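Side-chain contacts in mRNA export factor (PDB 4YXP), which regulates viral gene expression as a multifunctional homodimeric factor, exporting intronless viral mRNAs from the nucleus, inhibiting cellular splicing and helping shut off host protein synthesis: residues 101-106 with 143-148; 121-126 with 224-229; 215-218 with 222-225; 240-245 with 249-254. One frame throughout, in Å; residues are numbered along the deposited sequence.

Contact 1. Residues 101-106 with 143-148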
loop_
_atom_site.group_PDB
_atom_site.type_symbol
_atom_site.label_atom_id
_atom_site.label_comp_id
_atom_site.label_asym_id
_atom_site.label_seq_id
_atom_site.Cartn_x
_atom_site.Cartn_y
_atom_site.Cartn_z
ATOM N N ALA B 101 -12.190 3.938 11.818
ATOM C CA ALA B 101 -11.581 4.911 10.917
ATOM C C ALA B 101 -10.076 5.018 11.142
ATOM O O ALA B 101 -9.303 5.098 10.187
ATOM C CB ALA B 101 -12.235 6.272 11.091
ATOM N N MET B 102 -9.661 5.022 12.405
ATOM C CA MET B 102 -8.244 5.132 12.737
ATOM C C MET B 102 -7.486 3.852 12.388
ATOM O O MET B 102 -6.385 3.905 11.839
ATOM C CB MET B 102 -8.066 5.461 14.220
ATOM C CG MET B 102 -8.074 6.963 14.530
ATOM S SD MET B 102 -7.897 7.304 16.294
ATOM C CE MET B 102 -9.279 6.397 16.944
ATOM N N ARG B 103 -8.078 2.704 12.691
ATOM C CA ARG B 103 -7.444 1.427 12.376
ATOM C C ARG B 103 -7.244 1.278 10.871
ATOM O O ARG B 103 -6.265 0.686 10.419
ATOM C CB ARG B 103 -8.277 0.260 12.907
ATOM C CG ARG B 103 -7.717 -1.121 12.538
ATOM C CD ARG B 103 -8.562 -2.244 13.126
ATOM N NE ARG B 103 -8.156 -3.560 12.634
ATOM C CZ ARG B 103 -7.266 -4.352 13.223
ATOM N NH1 ARG B 103 -6.662 -3.981 14.349
ATOM N NH2 ARG B 103 -6.972 -5.526 12.680
ATOM N N ASP B 104 -8.183 1.812 10.096
ATOM C CA ASP B 104 -8.117 1.701 8.648
ATOM C C ASP B 104 -6.873 2.419 8.141
ATOM O O ASP B 104 -6.168 1.906 7.272
ATOM C CB ASP B 104 -9.379 2.276 8.002
ATOM C CG ASP B 104 -9.570 1.800 6.573
ATOM O OD1 ASP B 104 -10.213 0.749 6.372
ATOM O OD2 ASP B 104 -9.072 2.471 5.652
ATOM N N CYS B 105 -6.597 3.593 8.703
ATOM C CA CYS B 105 -5.410 4.358 8.329
ATOM C C CYS B 105 -4.130 3.651 8.762
ATOM O O CYS B 105 -3.152 3.616 8.018
ATOM C CB CYS B 105 -5.457 5.758 8.938
ATOM S SG CYS B 105 -6.740 6.820 8.250
ATOM N N VAL B 106 -4.134 3.095 9.968
ATOM C CA VAL B 106 -2.969 2.386 10.482
ATOM C C VAL B 106 -2.606 1.230 9.554
ATOM O O VAL B 106 -1.452 1.076 9.163
ATOM C CB VAL B 106 -3.211 1.873 11.914
ATOM C CG1 VAL B 106 -2.052 0.988 12.383
ATOM C CG2 VAL B 106 -3.395 3.040 12.869
ATOM N N ILE B 143 -13.102 -6.495 11.925
ATOM C CA ILE B 143 -13.689 -7.041 10.707
ATOM C C ILE B 143 -13.853 -5.933 9.665
ATOM O O ILE B 143 -13.613 -6.149 8.471
ATOM C CB ILE B 143 -15.030 -7.740 11.009
ATOM C CG1 ILE B 143 -14.779 -8.960 11.908
ATOM C CG2 ILE B 143 -15.729 -8.156 9.717
ATOM C CD1 ILE B 143 -16.027 -9.672 12.370
ATOM N N GLY B 144 -14.242 -4.746 10.121
ATOM C CA GLY B 144 -14.523 -3.638 9.223
ATOM C C GLY B 144 -13.343 -3.108 8.415
ATOM O O GLY B 144 -13.537 -2.426 7.406
ATOM N N THR B 145 -12.121 -3.404 8.848
ATOM C CA THR B 145 -10.932 -2.891 8.157
ATOM C C THR B 145 -10.194 -3.985 7.389
ATOM O O THR B 145 -9.015 -3.835 7.062
ATOM C CB THR B 145 -9.949 -2.220 9.138
ATOM O OG1 THR B 145 -9.618 -3.127 10.197
ATOM C CG2 THR B 145 -10.556 -0.948 9.727
ATOM N N THR B 146 -10.888 -5.078 7.084
ATOM C CA THR B 146 -10.283 -6.171 6.324
ATOM C C THR B 146 -9.702 -5.667 4.995
ATOM O O THR B 146 -8.609 -6.068 4.596
ATOM C CB THR B 146 -11.306 -7.294 6.047
ATOM O OG1 THR B 146 -11.730 -7.875 7.288
ATOM C CG2 THR B 146 -10.703 -8.392 5.172
ATOM N N ALA B 147 -10.433 -4.787 4.322
ATOM C CA ALA B 147 -10.005 -4.273 3.020
ATOM C C ALA B 147 -8.663 -3.549 3.102
ATOM O O ALA B 147 -7.919 -3.500 2.123
ATOM C CB ALA B 147 -11.060 -3.340 2.450
ATOM N N ALA B 148 -8.357 -2.986 4.267
ATOM C CA ALA B 148 -7.133 -2.212 4.442
ATOM C C ALA B 148 -5.896 -3.109 4.449
ATOM O O ALA B 148 -4.893 -2.801 3.801
ATOM C CB ALA B 148 -7.205 -1.399 5.721
HETATM O O HOH W 1 -8.642 -5.886 10.172
#

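Contact 2. Residues 121-126 with 224-229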
loop_
_atom_site.group_PDB
_atom_site.type_symbol
_atom_site.label_atom_id
_atom_site.label_comp_id
_atom_site.label_asym_id
_atom_site.label_seq_id
_atom_site.Cartn_x
_atom_site.Cartn_y
_atom_site.Cartn_z
ATOM N N GLU B 121 -4.358 -11.105 13.048
ATOM C CA GLU B 121 -5.240 -10.508 14.046
ATOM C C GLU B 121 -6.685 -10.599 13.566
ATOM O O GLU B 121 -7.583 -10.963 14.326
ATOM C CB GLU B 121 -4.858 -9.044 14.313
ATOM C CG GLU B 121 -5.640 -8.386 15.455
ATOM C CD GLU B 121 -5.351 -6.895 15.591
ATOM O OE1 GLU B 121 -4.978 -6.256 14.580
ATOM O OE2 GLU B 121 -5.501 -6.357 16.712
ATOM N N THR B 122 -6.893 -10.279 12.292
ATOM C CA THR B 122 -8.220 -10.299 11.694
ATOM C C THR B 122 -8.798 -11.711 11.684
ATOM O O THR B 122 -9.927 -11.928 12.119
ATOM C CB THR B 122 -8.193 -9.751 10.251
ATOM O OG1 THR B 122 -7.628 -8.435 10.249
ATOM C CG2 THR B 122 -9.596 -9.698 9.660
ATOM N N LEU B 123 -8.022 -12.671 11.195
ATOM C CA LEU B 123 -8.508 -14.040 11.065
ATOM C C LEU B 123 -8.627 -14.750 12.416
ATOM O O LEU B 123 -9.539 -15.555 12.615
ATOM C CB LEU B 123 -7.597 -14.836 10.126
ATOM C CG LEU B 123 -7.551 -14.362 8.664
ATOM C CD1 LEU B 123 -6.804 -15.365 7.803
ATOM C CD2 LEU B 123 -8.943 -14.115 8.092
ATOM N N ALA B 124 -7.725 -14.459 13.349
ATOM C CA ALA B 124 -7.826 -15.059 14.679
ATOM C C ALA B 124 -9.055 -14.518 15.408
ATOM O O ALA B 124 -9.726 -15.247 16.144
ATOM C CB ALA B 124 -6.566 -14.798 15.486
ATOM N N TRP B 125 -9.347 -13.239 15.194
ATOM C CA TRP B 125 -10.551 -12.617 15.748
ATOM C C TRP B 125 -11.795 -13.312 15.204
ATOM O O TRP B 125 -12.715 -13.639 15.954
ATOM C CB TRP B 125 -10.580 -11.120 15.418
ATOM C CG TRP B 125 -11.783 -10.383 15.940
ATOM C CD1 TRP B 125 -12.845 -9.923 15.212
ATOM C CD2 TRP B 125 -12.037 -10.009 17.302
ATOM N NE1 TRP B 125 -13.745 -9.289 16.038
ATOM C CE2 TRP B 125 -13.273 -9.329 17.323
ATOM C CE3 TRP B 125 -11.343 -10.186 18.502
ATOM C CZ2 TRP B 125 -13.828 -8.828 18.501
ATOM C CZ3 TRP B 125 -11.896 -9.686 19.671
ATOM C CH2 TRP B 125 -13.126 -9.016 19.660
ATOM N N CYS B 126 -11.816 -13.545 13.894
ATOM C CA CYS B 126 -12.917 -14.270 13.271
ATOM C C CYS B 126 -13.033 -15.681 13.840
ATOM O O CYS B 126 -14.136 -16.174 14.074
ATOM C CB CYS B 126 -12.735 -14.334 11.753
ATOM S SG CYS B 126 -13.042 -12.770 10.914
ATOM N N HIS B 224 -11.035 -25.153 11.488
ATOM C CA HIS B 224 -9.927 -26.014 11.893
ATOM C C HIS B 224 -8.679 -25.782 11.038
ATOM O O HIS B 224 -7.551 -25.969 11.496
ATOM C CB HIS B 224 -10.376 -27.477 11.797
ATOM C CG HIS B 224 -9.368 -28.471 12.290
ATOM N ND1 HIS B 224 -9.054 -28.615 13.625
ATOM C CD2 HIS B 224 -8.632 -29.392 11.626
ATOM C CE1 HIS B 224 -8.155 -29.574 13.758
ATOM N NE2 HIS B 224 -7.881 -30.061 12.563
ATOM N N PHE B 225 -8.889 -25.355 9.799
ATOM C CA PHE B 225 -7.801 -25.229 8.833
ATOM C C PHE B 225 -6.930 -23.986 9.037
ATOM O O PHE B 225 -5.852 -23.892 8.453
ATOM C CB PHE B 225 -8.361 -25.225 7.406
ATOM C CG PHE B 225 -9.501 -24.270 7.205
ATOM C CD1 PHE B 225 -9.268 -22.925 6.986
ATOM C CD2 PHE B 225 -10.810 -24.722 7.232
ATOM C CE1 PHE B 225 -10.316 -22.047 6.800
ATOM C CE2 PHE B 225 -11.863 -23.848 7.049
ATOM C CZ PHE B 225 -11.616 -22.511 6.832
ATOM N N TYR B 226 -7.387 -23.035 9.850
ATOM C CA TYR B 226 -6.575 -21.855 10.147
ATOM C C TYR B 226 -6.012 -21.890 11.565
ATOM O O TYR B 226 -6.755 -21.953 12.550
ATOM C CB TYR B 226 -7.373 -20.559 9.959
ATOM C CG TYR B 226 -6.596 -19.352 10.441
ATOM C CD1 TYR B 226 -5.517 -18.858 9.714
ATOM C CD2 TYR B 226 -6.915 -18.727 11.635
ATOM C CE1 TYR B 226 -4.790 -17.774 10.162
ATOM C CE2 TYR B 226 -6.193 -17.641 12.091
ATOM C CZ TYR B 226 -5.134 -17.167 11.351
ATOM O OH TYR B 226 -4.415 -16.089 11.813
ATOM N N LEU B 227 -4.689 -21.839 11.653
ATOM C CA LEU B 227 -4.002 -21.733 12.930
ATOM C C LEU B 227 -3.467 -20.311 13.081
ATOM O O LEU B 227 -2.802 -19.809 12.173
ATOM C CB LEU B 227 -2.865 -22.752 13.020
ATOM C CG LEU B 227 -3.293 -24.221 13.065
ATOM C CD1 LEU B 227 -2.097 -25.136 12.837
ATOM C CD2 LEU B 227 -3.968 -24.549 14.392
ATOM N N PRO B 228 -3.772 -19.642 14.210
ATOM C CA PRO B 228 -3.300 -18.261 14.371
ATOM C C PRO B 228 -1.794 -18.119 14.164
ATOM O O PRO B 228 -1.009 -18.817 14.805
ATOM C CB PRO B 228 -3.690 -17.926 15.815
ATOM C CG PRO B 228 -4.871 -18.779 16.082
ATOM C CD PRO B 228 -4.603 -20.068 15.353
ATOM N N GLY B 229 -1.407 -17.218 13.267
ATOM C CA GLY B 229 -0.011 -17.038 12.915
ATOM C C GLY B 229 0.341 -17.606 11.550
ATOM O O GLY B 229 1.465 -17.436 11.071
#

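Contact 3. Residues 215-218 with 222-225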
loop_
_atom_site.group_PDB
_atom_site.type_symbol
_atom_site.label_atom_id
_atom_site.label_comp_id
_atom_site.label_asym_id
_atom_site.label_seq_id
_atom_site.Cartn_x
_atom_site.Cartn_y
_atom_site.Cartn_z
ATOM N N LEU B 215 -15.851 -17.332 5.411
ATOM C CA LEU B 215 -14.512 -17.738 5.827
ATOM C C LEU B 215 -14.249 -19.221 5.566
ATOM O O LEU B 215 -13.262 -19.777 6.052
ATOM C CB LEU B 215 -14.299 -17.444 7.318
ATOM C CG LEU B 215 -14.185 -15.990 7.800
ATOM C CD1 LEU B 215 -13.190 -15.191 6.964
ATOM C CD2 LEU B 215 -15.538 -15.302 7.820
ATOM N N GLY B 216 -15.131 -19.864 4.806
ATOM C CA GLY B 216 -14.957 -21.265 4.464
ATOM C C GLY B 216 -15.383 -22.222 5.558
ATOM O O GLY B 216 -14.968 -23.380 5.577
ATOM N N VAL B 217 -16.220 -21.732 6.469
ATOM C CA VAL B 217 -16.652 -22.511 7.623
ATOM C C VAL B 217 -18.112 -22.915 7.460
ATOM O O VAL B 217 -18.990 -22.062 7.331
ATOM C CB VAL B 217 -16.441 -21.714 8.931
ATOM C CG1 VAL B 217 -16.995 -22.471 10.136
ATOM C CG2 VAL B 217 -14.961 -21.420 9.129
ATOM N N GLY B 218 -18.361 -24.222 7.468
ATOM C CA GLY B 218 -19.708 -24.746 7.343
ATOM C C GLY B 218 -20.452 -24.787 8.664
ATOM O O GLY B 218 -19.909 -24.434 9.711
ATOM N N LYS B 222 -15.545 -25.108 12.939
ATOM C CA LYS B 222 -14.774 -24.191 13.781
ATOM C C LYS B 222 -13.528 -23.574 13.123
ATOM O O LYS B 222 -12.677 -23.016 13.816
ATOM C CB LYS B 222 -14.342 -24.925 15.056
ATOM C CG LYS B 222 -15.498 -25.442 15.912
ATOM C CD LYS B 222 -16.409 -24.316 16.383
ATOM C CE LYS B 222 -17.563 -24.839 17.232
ATOM N NZ LYS B 222 -18.582 -23.782 17.477
ATOM N N MET B 223 -13.417 -23.660 11.802
ATOM C CA MET B 223 -12.257 -23.103 11.091
ATOM C C MET B 223 -10.972 -23.826 11.501
ATOM O O MET B 223 -9.957 -23.200 11.809
ATOM C CB MET B 223 -12.119 -21.597 11.358
ATOM C CG MET B 223 -11.336 -20.840 10.287
ATOM S SD MET B 223 -11.178 -19.069 10.618
ATOM C CE MET B 223 -10.444 -18.498 9.086
ATOM N N HIS B 224 -11.035 -25.153 11.488
ATOM C CA HIS B 224 -9.927 -26.014 11.893
ATOM C C HIS B 224 -8.679 -25.782 11.038
ATOM O O HIS B 224 -7.551 -25.969 11.496
ATOM C CB HIS B 224 -10.376 -27.477 11.797
ATOM C CG HIS B 224 -9.368 -28.471 12.290
ATOM N ND1 HIS B 224 -9.054 -28.615 13.625
ATOM C CD2 HIS B 224 -8.632 -29.392 11.626
ATOM C CE1 HIS B 224 -8.155 -29.574 13.758
ATOM N NE2 HIS B 224 -7.881 -30.061 12.563
ATOM N N PHE B 225 -8.889 -25.355 9.799
ATOM C CA PHE B 225 -7.801 -25.229 8.833
ATOM C C PHE B 225 -6.930 -23.986 9.037
ATOM O O PHE B 225 -5.852 -23.892 8.453
ATOM C CB PHE B 225 -8.361 -25.225 7.406
ATOM C CG PHE B 225 -9.501 -24.270 7.205
ATOM C CD1 PHE B 225 -9.268 -22.925 6.986
ATOM C CD2 PHE B 225 -10.810 -24.722 7.232
ATOM C CE1 PHE B 225 -10.316 -22.047 6.800
ATOM C CE2 PHE B 225 -11.863 -23.848 7.049
ATOM C CZ PHE B 225 -11.616 -22.511 6.832
#

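Contact 4. Residues 240-245 with 249-254. With ZN (zinc ion), chain D.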
loop_
_atom_site.group_PDB
_atom_site.type_symbol
_atom_site.label_atom_id
_atom_site.label_comp_id
_atom_site.label_asym_id
_atom_site.label_seq_id
_atom_site.Cartn_x
_atom_site.Cartn_y
_atom_site.Cartn_z
ATOM N N ASP B 240 10.806 -17.248 1.059
ATOM C CA ASP B 240 12.102 -17.905 1.197
ATOM C C ASP B 240 12.300 -19.023 0.174
ATOM O O ASP B 240 13.351 -19.105 -0.468
ATOM C CB ASP B 240 12.260 -18.476 2.610
ATOM C CG ASP B 240 13.623 -19.120 2.833
ATOM O OD1 ASP B 240 14.643 -18.503 2.458
ATOM O OD2 ASP B 240 13.672 -20.244 3.379
ATOM N N THR B 241 11.287 -19.872 0.017
ATOM C CA THR B 241 11.443 -21.138 -0.702
ATOM C C THR B 241 11.196 -21.071 -2.214
ATOM O O THR B 241 11.635 -21.954 -2.952
ATOM C CB THR B 241 10.492 -22.205 -0.133
ATOM O OG1 THR B 241 9.138 -21.776 -0.304
ATOM C CG2 THR B 241 10.772 -22.441 1.347
ATOM N N HIS B 242 10.485 -20.045 -2.673
ATOM C CA HIS B 242 10.135 -19.940 -4.088
ATOM C C HIS B 242 11.385 -19.893 -4.973
ATOM O O HIS B 242 11.387 -20.424 -6.086
ATOM C CB HIS B 242 9.267 -18.701 -4.330
ATOM C CG HIS B 242 9.088 -18.357 -5.777
ATOM N ND1 HIS B 242 8.423 -19.181 -6.664
ATOM C CD2 HIS B 242 9.480 -17.278 -6.494
ATOM C CE1 HIS B 242 8.421 -18.626 -7.860
ATOM N NE2 HIS B 242 9.058 -17.470 -7.788
ATOM N N ARG B 243 12.448 -19.276 -4.469
ATOM C CA ARG B 243 13.683 -19.124 -5.239
ATOM C C ARG B 243 14.312 -20.474 -5.601
ATOM O O ARG B 243 15.157 -20.548 -6.501
ATOM C CB ARG B 243 14.690 -18.268 -4.462
ATOM C CG ARG B 243 15.180 -18.888 -3.157
ATOM C CD ARG B 243 15.837 -17.847 -2.259
ATOM N NE ARG B 243 14.877 -16.866 -1.753
ATOM C CZ ARG B 243 15.207 -15.708 -1.183
ATOM N NH1 ARG B 243 16.481 -15.364 -1.041
ATOM N NH2 ARG B 243 14.259 -14.889 -0.750
ATOM N N GLN B 244 13.900 -21.535 -4.912
ATOM C CA GLN B 244 14.408 -22.877 -5.196
ATOM C C GLN B 244 13.807 -23.456 -6.479
ATOM O O GLN B 244 14.408 -24.318 -7.118
ATOM C CB GLN B 244 14.118 -23.823 -4.028
ATOM C CG GLN B 244 14.874 -23.502 -2.748
ATOM C CD GLN B 244 14.578 -24.497 -1.637
ATOM O OE1 GLN B 244 14.476 -25.704 -1.876
ATOM N NE2 GLN B 244 14.432 -23.996 -0.417
ATOM N N GLU B 245 12.620 -22.984 -6.849
ATOM C CA GLU B 245 11.934 -23.479 -8.040
ATOM C C GLU B 245 11.957 -22.458 -9.177
ATOM O O GLU B 245 11.472 -22.737 -10.272
ATOM C CB GLU B 245 10.483 -23.849 -7.704
ATOM C CG GLU B 245 9.565 -22.655 -7.466
ATOM C CD GLU B 245 8.170 -23.060 -7.027
ATOM O OE1 GLU B 245 7.864 -24.271 -7.067
ATOM O OE2 GLU B 245 7.386 -22.165 -6.637
ATOM N N ARG B 249 16.826 -14.211 -11.441
ATOM C CA ARG B 249 17.612 -13.383 -10.533
ATOM C C ARG B 249 16.794 -12.238 -9.933
ATOM O O ARG B 249 16.853 -11.990 -8.727
ATOM C CB ARG B 249 18.826 -12.815 -11.268
ATOM C CG ARG B 249 19.792 -12.041 -10.388
ATOM C CD ARG B 249 20.984 -11.543 -11.196
ATOM N NE ARG B 249 20.588 -10.540 -12.183
ATOM C CZ ARG B 249 20.439 -9.244 -11.920
ATOM N NH1 ARG B 249 20.656 -8.776 -10.697
ATOM N NH2 ARG B 249 20.072 -8.412 -12.886
ATOM N N VAL B 250 16.037 -11.530 -10.767
ATOM C CA VAL B 250 15.309 -10.353 -10.293
ATOM C C VAL B 250 14.146 -10.752 -9.383
ATOM O O VAL B 250 13.782 -9.999 -8.475
ATOM C CB VAL B 250 14.813 -9.476 -11.469
ATOM C CG1 VAL B 250 15.998 -8.903 -12.239
ATOM C CG2 VAL B 250 13.894 -10.256 -12.400
ATOM N N CYS B 251 13.565 -11.928 -9.605
ATOM C CA CYS B 251 12.522 -12.418 -8.700
ATOM C C CYS B 251 13.114 -12.658 -7.311
ATOM O O CYS B 251 12.504 -12.314 -6.296
ATOM C CB CYS B 251 11.877 -13.707 -9.231
ATOM S SG CYS B 251 10.502 -14.344 -8.184
ATOM N N GLU B 252 14.306 -13.246 -7.272
ATOM C CA GLU B 252 14.999 -13.499 -6.011
ATOM C C GLU B 252 15.309 -12.183 -5.297
ATOM O O GLU B 252 15.247 -12.095 -4.071
ATOM C CB GLU B 252 16.287 -14.290 -6.263
ATOM C CG GLU B 252 17.012 -14.742 -5.004
ATOM C CD GLU B 252 18.253 -15.563 -5.309
ATOM O OE1 GLU B 252 18.967 -15.232 -6.279
ATOM O OE2 GLU B 252 18.515 -16.546 -4.585
ATOM N N LEU B 253 15.629 -11.154 -6.076
ATOM C CA LEU B 253 15.917 -9.830 -5.533
ATOM C C LEU B 253 14.659 -9.204 -4.925
ATOM O O LEU B 253 14.700 -8.602 -3.847
ATOM C CB LEU B 253 16.484 -8.928 -6.636
ATOM C CG LEU B 253 17.251 -7.660 -6.249
ATOM C CD1 LEU B 253 18.398 -7.962 -5.304
ATOM C CD2 LEU B 253 17.785 -6.982 -7.506
ATOM N N THR B 254 13.540 -9.357 -5.624
ATOM C CA THR B 254 12.260 -8.829 -5.171
ATOM C C THR B 254 11.856 -9.486 -3.851
ATOM O O THR B 254 11.491 -8.808 -2.890
ATOM C CB THR B 254 11.164 -9.058 -6.240
ATOM O OG1 THR B 254 11.464 -8.280 -7.407
ATOM C CG2 THR B 254 9.785 -8.676 -5.722
HETATM ZN ZN ZN D . 9.881 -16.370 -9.316
HETATM O O HOH W 2 18.829 -16.493 -1.833
#

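Contact 1. Residues 101-106 with 143-148
Arg103 joins helix 93-109 to Thr145 by a polar side-chain contact in the buried core of the all-helical C-terminal domain of ICP27. Thr145 sits at the junction of helix 141-144 and helix 146-167, in the N-cap position before the latter, though its hydroxyl makes no capping bond. The arginine chain runs extended from CG to NE and crosses the threonine at about a right angle. Its NE donates to Thr145 OG1 over 2.9 Å, a bond bent at the hydrogen (138°) although the hydroxyl oxygen lies at the guanidinium edge, close to its plane. Thr145 OG1 also bonds to Pro141 O, so the hydroxyl is gripped as well from the helix just before it. Arg103 NH1 forms a salt bridge with Glu121 of the same chain and donates to Gly266 O of the second subunit. Asp104, whose carboxylate is paired with Arg108, supplies an apolar flank, its CB 3.8 Å from Thr145 CG2, while its OD1 rests 3.8 Å from Ala148 CB. A water bridges arginine and threonine, accepting from Arg103 NH2 at 3.0 Å and lying 2.9 Å from Thr145 OG1.

Contact 2. Residues 121-126 with 224-229
Tyr226 lays its ring against Leu123 and Ala124 of helix 112-132, fastening the loop that leads into helix 230-241 to the helical core. The main interaction is a CH-pi contact. Leu123 CB sits over one face of the tyrosine ring, 3.9 Å from its centroid and 25° off the normal, displaced toward the hydroxyl end, where CZ is its nearest atom at 3.6 Å. The leucine continues beside the ring, and its CD1 branch comes within 3.9 Å of Tyr226 CE1; the two side chains cross at about a right angle. The tyrosine reaches over because its CG is anti to the backbone N (chi1 172°), which carries the ring to helix 112-132. Ala124 N approaches the ring obliquely, 3.7 Å from Tyr226 CE2. On the face opposite Leu123, Pro228 N lies above the rim, so the ring lies between Leu123 CB and the backbone N of Pro228.

Purely apolar packing is lighter: Ala124 CB approaches Pro228 CB to 4.3 Å. Leu123 also touches Phe191 and Ile195 of helix 188-204.

Polar bonds secure both ends of the tyrosine: Tyr226 OH is hydrogen-bonded to Asp120, one turn earlier on the helix than Ala124, and Tyr226 O accepts from Lys127 NZ. This is aromatic anchoring of an irregular loop onto a core helix; the loop belongs to the CHC2-type zinc-finger region, the helix does not, and the contact lies away from the metal.

Contact 3. Residues 215-218 with 222-225
Val217, Met223 and Phe225 gather three apolar side chains across a short turn, where the chain of the loop between helices 188-204 and 230-241 doubles back on itself. Val217 points its side chain at the returning segment. Its CG2 branch does the main packing, 3.6 Å from Met223 CB; CG1 turns toward the start of the return, 4.1 Å from Lys222 N.

Met223 has its CG anti to the backbone N (chi1 -157°) and is extended from there to its methyl. It crosses the valine at about a right angle and carries CE along to Leu215, ending 4.4 Å from Leu215 CB. The residue itself has positive phi (64°), a left-handed helical conformation that is part of the reversal.

Phe225 is placed differently: with chi1 at 49°, CG lies between the backbone N and the carbonyl carbon, and the ring folds back toward residues 215-217. Its far edge receives two carbonyls near the ring plane, Leu215 O 3.3 Å from Phe225 CZ and Gly216 O 3.5 Å from Phe225 CE2. Val217 CG2 stands obliquely at 4.2 Å from Phe225 CZ, and Met223 CA lies above one face near the rim. Phe191 of helix 188-204 packs on this phenylalanine, while Ile130 of helix 112-132 touches Val217.

With no hydrogen bond between the two segments, the contact probably rests on apolar packing, helped by weak attraction between the carbonyl oxygens and the ring-edge hydrogens.

Contact 4. Residues 240-245 with 249-254
His242 and Cys251 meet at a zinc ion, His242 near the end of helix 230-241 and Cys251 in helix 249-259. Histidine NE2 binds the metal at 2.0 Å and Cys251 SG at 2.4 Å; Cys163 and Cys246 supply the other two ligands. The sulfur approaches the imidazole at its edge, 3.5 Å from NE2, so the ring presents its rim to both zinc and thiolate. In Cys251, SG stands anti to the backbone N (chi1 -177°), which directs it out of helix 249-259 toward the metal.

At the other side of the imidazole, ND1 donates to Glu245 OE2 over 3.2 Å and nearly straight (159°). The carboxylate oxygen lies close to the ring plane and uses its anti lone pair, so zinc at NE2 and Glu245 at ND1 together fix the ring's rotation; Glu245 in turn pairs with Arg168. Such a second-shell carboxylate would be expected to make the histidine a stronger zinc donor.

Arg243 and Glu252 flank the metal ligands and cross at about a right angle, with guanidinium and carboxylate planes 73° apart. Glu252 CG sits over one guanidinium face, whereas the charged atoms stay beyond salt-bridge range. A water connects them, accepting from Arg243 NH1 at 2.7 Å and donating to Glu252 OE2 at 2.8 Å. The arginine chain, bent at chi3, also donates through NH2 to Leu239 O and to Ser35 OG of the second subunit.

A zinc held by one histidine and three cysteines, Cys163 coming from far earlier in the chain, is the core of this CHC2-type zinc finger.

Overall arrangement
Following the chain, helix 93-109 opens contact 1, which closes when the chain reaches 143-148. Helix 112-132 lies between those ends and starts contact 2, which ties it to the loop before helix 230-241 at 224-229, so contacts 1 and 2 cross along the sequence; they also touch in space, with centres about 17 Å apart. Contact 3 is a short local turn within the loop after helix 188-204 and ends on the same residues, His224 and Phe225, that begin the second segment of contact 2. Contact 4 follows in series, pairing residues 240-245, around the C-terminal end of helix 230-241, with helix 249-259. All four also border the second subunit of the intertwined dimer.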